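Local coordinates for uncharacterized protein lp_1913 (Lactobacillus plantarum, PDB 3FLH) that is of unknown function but carries a rhodanese-like domain, the fold of sulfurtransferases and of some phosphatases, at residues G31-R39 with L68-W79. Sequence-based numbering, arbitrary orientation.
Sequences GKYVVLDVR and LDPAKTYVVYDW
Val34 and Leu36 of strand 33-37 exchange the central backbone bonds with Thr73 and Val75 of strand 73-77: Val34 N to Thr73 O, Val75 N to Val34 O and, straightest of the three, Leu36 N to Val75 O at 2.7 Å (175°). Past them the pairing weakens at Tyr77 N to Leu36 O, then Val38 N still reaches Tyr77 O.

The strands run parallel and adjacent in the middle of the sheet of a rhodanese-like alpha/beta domain, between strands 54-55 and 99-103. Apolar side chains pack on both faces. On one, Val34 lies alongside Tyr74, with Val34 CB 3.5 Å from Tyr74 CE1. Leu36 CD1 lies 3.8 Å from Tyr74 CD1; helix 85-95 covers Leu68 and Val76 here. On the other, Val35 CG1 meets the edge of the Tyr77 ring, 3.3 Å from Tyr77 CE2. A backbone C-H, that of Asp37 CA, sits over one face of this ring in a CH-pi contact.

Polar side chains gather around Asp37. With CG anti to the backbone N (chi1 -171°), its carboxylate lies where OD2 meets Tyr77 OH at 2.6 Å, a weak bond; that hydroxyl also bonds Ile50 N. Arg39 grips the carboxylate side-on, NE on the syn lone pair of Asp37 OD1 at 2.9 Å, NH2 in a salt bridge to OD2, syn but out of the carboxylate plane. Arg39 N closes an Asx turn on OD1, and Arg39 NH1 forms a salt bridge with Asp48. Replacing Asp37 by alanine is likely to cost that turn, leave Arg39 NE without its carboxylate and take one partner from the Tyr77 hydroxyl. At the other end a bend at chi2 (-72°) carries Lys72 NZ to Gly31 O, 2.8 Å away, while a water links Lys32 O with Ala71 O.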
loop_
_atom_site.group_PDB
_atom_site.type_symbol
_atom_site.label_atom_id
_atom_site.label_comp_id
_atom_site.label_asym_id
_atom_site.label_seq_id
_atom_site.Cartn_x
_atom_site.Cartn_y
_atom_site.Cartn_z
ATOM N N GLY B 31 -17.612 -10.598 -19.658
ATOM C CA GLY B 31 -17.266 -11.778 -18.885
ATOM C C GLY B 31 -15.799 -12.142 -18.982
ATOM O O GLY B 31 -15.448 -13.300 -19.222
ATOM N N LYS B 32 -14.934 -11.155 -18.794
ATOM C CA LYS B 32 -13.499 -11.391 -18.865
ATOM C C LYS B 32 -12.886 -11.457 -17.464
ATOM O O LYS B 32 -11.817 -12.034 -17.276
ATOM C CB LYS B 32 -12.825 -10.278 -19.675
ATOM C CG LYS B 32 -11.378 -10.564 -20.063
ATOM C CD LYS B 32 -10.641 -9.291 -20.488
ATOM C CE LYS B 32 -11.262 -8.637 -21.724
ATOM N NZ LYS B 32 -11.119 -9.461 -22.967
ATOM N N TYR B 33 -13.571 -10.881 -16.480
ATOM C CA TYR B 33 -13.063 -10.872 -15.110
ATOM C C TYR B 33 -14.032 -11.475 -14.091
ATOM O O TYR B 33 -15.250 -11.371 -14.231
ATOM C CB TYR B 33 -12.727 -9.434 -14.691
ATOM C CG TYR B 33 -11.755 -8.735 -15.611
ATOM C CD1 TYR B 33 -10.444 -9.192 -15.749
ATOM C CD2 TYR B 33 -12.149 -7.628 -16.364
ATOM C CE1 TYR B 33 -9.545 -8.568 -16.617
ATOM C CE2 TYR B 33 -11.257 -6.997 -17.235
ATOM C CZ TYR B 33 -9.956 -7.475 -17.355
ATOM O OH TYR B 33 -9.069 -6.859 -18.213
ATOM N N VAL B 34 -13.468 -12.118 -13.073
ATOM C CA VAL B 34 -14.238 -12.706 -11.982
ATOM C C VAL B 34 -13.645 -12.066 -10.732
ATOM O O VAL B 34 -12.446 -12.177 -10.479
ATOM C CB VAL B 34 -14.070 -14.245 -11.906
ATOM C CG1 VAL B 34 -14.800 -14.794 -10.673
ATOM C CG2 VAL B 34 -14.620 -14.890 -13.173
ATOM N N VAL B 35 -14.488 -11.380 -9.973
ATOM C CA VAL B 35 -14.071 -10.684 -8.762
ATOM C C VAL B 35 -14.172 -11.607 -7.542
ATOM O O VAL B 35 -15.199 -12.264 -7.336
ATOM C CB VAL B 35 -14.966 -9.425 -8.527
ATOM C CG1 VAL B 35 -14.531 -8.682 -7.273
ATOM C CG2 VAL B 35 -14.891 -8.498 -9.735
ATOM N N LEU B 36 -13.101 -11.653 -6.752
ATOM C CA LEU B 36 -13.038 -12.473 -5.542
ATOM C C LEU B 36 -12.888 -11.595 -4.318
ATOM O O LEU B 36 -11.923 -10.831 -4.206
ATOM C CB LEU B 36 -11.840 -13.429 -5.583
ATOM C CG LEU B 36 -11.689 -14.331 -6.804
ATOM C CD1 LEU B 36 -10.445 -15.207 -6.636
ATOM C CD2 LEU B 36 -12.942 -15.197 -6.965
ATOM N N ASP B 37 -13.843 -11.707 -3.400
ATOM C CA ASP B 37 -13.824 -10.936 -2.157
ATOM C C ASP B 37 -13.015 -11.790 -1.182
ATOM O O ASP B 37 -13.516 -12.790 -0.678
ATOM C CB ASP B 37 -15.258 -10.760 -1.633
ATOM C CG ASP B 37 -15.348 -9.797 -0.476
ATOM O OD1 ASP B 37 -14.493 -9.862 0.438
ATOM O OD2 ASP B 37 -16.286 -8.958 -0.469
ATOM N N VAL B 38 -11.770 -11.408 -0.922
ATOM C CA VAL B 38 -10.928 -12.198 -0.027
ATOM C C VAL B 38 -10.918 -11.741 1.428
ATOM O O VAL B 38 -10.034 -12.129 2.191
ATOM C CB VAL B 38 -9.472 -12.254 -0.537
ATOM C CG1 VAL B 38 -9.446 -12.798 -1.963
ATOM C CG2 VAL B 38 -8.845 -10.872 -0.488
ATOM N N ARG B 39 -11.892 -10.921 1.814
ATOM C CA ARG B 39 -11.981 -10.442 3.196
ATOM C C ARG B 39 -12.276 -11.626 4.123
ATOM O O ARG B 39 -12.721 -12.678 3.668
ATOM C CB ARG B 39 -13.106 -9.405 3.342
ATOM C CG ARG B 39 -12.883 -8.063 2.645
ATOM C CD ARG B 39 -14.103 -7.150 2.826
ATOM N NE ARG B 39 -15.301 -7.714 2.202
ATOM C CZ ARG B 39 -16.550 -7.344 2.483
ATOM N NH1 ARG B 39 -16.785 -6.400 3.386
ATOM N NH2 ARG B 39 -17.571 -7.927 1.861
ATOM N N LEU B 68 -12.073 -22.776 -9.419
ATOM C CA LEU B 68 -11.989 -21.643 -10.334
ATOM C C LEU B 68 -11.701 -22.017 -11.785
ATOM O O LEU B 68 -10.934 -22.933 -12.066
ATOM C CB LEU B 68 -10.926 -20.657 -9.830
ATOM C CG LEU B 68 -11.081 -20.159 -8.384
ATOM C CD1 LEU B 68 -9.937 -19.223 -8.044
ATOM C CD2 LEU B 68 -12.419 -19.458 -8.206
ATOM N N ASP B 69 -12.336 -21.298 -12.705
ATOM C CA ASP B 69 -12.147 -21.528 -14.133
ATOM C C ASP B 69 -10.805 -20.924 -14.538
ATOM O O ASP B 69 -10.577 -19.729 -14.349
ATOM C CB ASP B 69 -13.264 -20.855 -14.927
ATOM C CG ASP B 69 -13.272 -21.272 -16.382
ATOM O OD1 ASP B 69 -12.191 -21.275 -17.006
ATOM O OD2 ASP B 69 -14.361 -21.597 -16.899
ATOM N N PRO B 70 -9.903 -21.740 -15.110
ATOM C CA PRO B 70 -8.575 -21.291 -15.539
ATOM C C PRO B 70 -8.553 -20.321 -16.719
ATOM O O PRO B 70 -7.540 -19.668 -16.972
ATOM C CB PRO B 70 -7.861 -22.601 -15.853
ATOM C CG PRO B 70 -8.968 -23.448 -16.387
ATOM C CD PRO B 70 -10.091 -23.172 -15.413
ATOM N N ALA B 71 -9.666 -20.228 -17.437
ATOM C CA ALA B 71 -9.763 -19.336 -18.590
ATOM C C ALA B 71 -10.159 -17.917 -18.183
ATOM O O ALA B 71 -10.120 -16.998 -18.998
ATOM C CB ALA B 71 -10.778 -19.891 -19.587
ATOM N N LYS B 72 -10.536 -17.742 -16.921
ATOM C CA LYS B 72 -10.955 -16.436 -16.425
ATOM C C LYS B 72 -9.823 -15.667 -15.741
ATOM O O LYS B 72 -8.849 -16.256 -15.275
ATOM C CB LYS B 72 -12.106 -16.608 -15.430
ATOM C CG LYS B 72 -13.367 -17.223 -16.014
ATOM C CD LYS B 72 -14.083 -16.249 -16.939
ATOM C CE LYS B 72 -15.406 -16.828 -17.437
ATOM N NZ LYS B 72 -16.166 -15.840 -18.241
ATOM N N THR B 73 -9.953 -14.346 -15.692
ATOM C CA THR B 73 -8.959 -13.526 -15.018
ATOM C C THR B 73 -9.594 -13.100 -13.703
ATOM O O THR B 73 -10.708 -12.576 -13.676
ATOM C CB THR B 73 -8.571 -12.288 -15.854
ATOM O OG1 THR B 73 -7.886 -12.717 -17.035
ATOM C CG2 THR B 73 -7.646 -11.368 -15.060
ATOM N N TYR B 74 -8.887 -13.342 -12.605
ATOM C CA TYR B 74 -9.410 -13.010 -11.288
ATOM C C TYR B 74 -8.912 -11.697 -10.717
ATOM O O TYR B 74 -7.757 -11.327 -10.899
ATOM C CB TYR B 74 -9.102 -14.170 -10.346
ATOM C CG TYR B 74 -9.840 -15.413 -10.776
ATOM C CD1 TYR B 74 -11.162 -15.631 -10.381
ATOM C CD2 TYR B 74 -9.261 -16.315 -11.669
ATOM C CE1 TYR B 74 -11.888 -16.713 -10.870
ATOM C CE2 TYR B 74 -9.982 -17.397 -12.166
ATOM C CZ TYR B 74 -11.293 -17.586 -11.762
ATOM O OH TYR B 74 -12.010 -18.644 -12.250
ATOM N N VAL B 75 -9.812 -10.991 -10.039
ATOM C CA VAL B 75 -9.498 -9.715 -9.403
ATOM C C VAL B 75 -9.828 -9.879 -7.920
ATOM O O VAL B 75 -10.972 -10.145 -7.557
ATOM C CB VAL B 75 -10.350 -8.559 -10.003
ATOM C CG1 VAL B 75 -9.997 -7.235 -9.339
ATOM C CG2 VAL B 75 -10.113 -8.468 -11.513
ATOM N N VAL B 76 -8.826 -9.728 -7.064
ATOM C CA VAL B 76 -9.039 -9.883 -5.632
ATOM C C VAL B 76 -9.088 -8.529 -4.926
ATOM O O VAL B 76 -8.571 -7.542 -5.440
ATOM C CB VAL B 76 -7.904 -10.727 -4.989
ATOM C CG1 VAL B 76 -7.841 -12.104 -5.626
ATOM C CG2 VAL B 76 -6.573 -10.013 -5.159
ATOM N N TYR B 77 -9.720 -8.487 -3.754
ATOM C CA TYR B 77 -9.787 -7.256 -2.974
ATOM C C TYR B 77 -10.106 -7.511 -1.506
ATOM O O TYR B 77 -10.832 -8.447 -1.163
ATOM C CB TYR B 77 -10.827 -6.290 -3.566
ATOM C CG TYR B 77 -12.272 -6.683 -3.323
ATOM C CD1 TYR B 77 -12.897 -6.420 -2.095
ATOM C CD2 TYR B 77 -13.022 -7.300 -4.327
ATOM C CE1 TYR B 77 -14.230 -6.760 -1.882
ATOM C CE2 TYR B 77 -14.356 -7.642 -4.125
ATOM C CZ TYR B 77 -14.950 -7.368 -2.910
ATOM O OH TYR B 77 -16.272 -7.670 -2.729
ATOM N N ASP B 78 -9.543 -6.676 -0.641
ATOM C CA ASP B 78 -9.791 -6.771 0.788
ATOM C C ASP B 78 -10.579 -5.503 1.081
ATOM O O ASP B 78 -10.895 -4.741 0.157
ATOM C CB ASP B 78 -8.468 -6.798 1.573
ATOM C CG ASP B 78 -8.657 -7.138 3.057
ATOM O OD1 ASP B 78 -9.774 -7.529 3.466
ATOM O OD2 ASP B 78 -7.676 -7.025 3.822
ATOM N N TRP B 79 -10.899 -5.258 2.344
ATOM C CA TRP B 79 -11.684 -4.073 2.664
ATOM C C TRP B 79 -10.955 -2.784 2.317
ATOM O O TRP B 79 -11.578 -1.788 1.950
ATOM C CB TRP B 79 -12.102 -4.079 4.140
ATOM C CG TRP B 79 -10.991 -3.900 5.131
ATOM C CD1 TRP B 79 -10.053 -4.821 5.498
ATOM C CD2 TRP B 79 -10.733 -2.730 5.911
ATOM N NE1 TRP B 79 -9.226 -4.295 6.469
ATOM C CE2 TRP B 79 -9.623 -3.011 6.739
ATOM C CE3 TRP B 79 -11.337 -1.468 5.993
ATOM C CZ2 TRP B 79 -9.100 -2.073 7.641
ATOM C CZ3 TRP B 79 -10.816 -0.534 6.891
ATOM C CH2 TRP B 79 -9.709 -0.845 7.701
HETATM O O HOH W 1 -10.553 -13.741 -18.877
#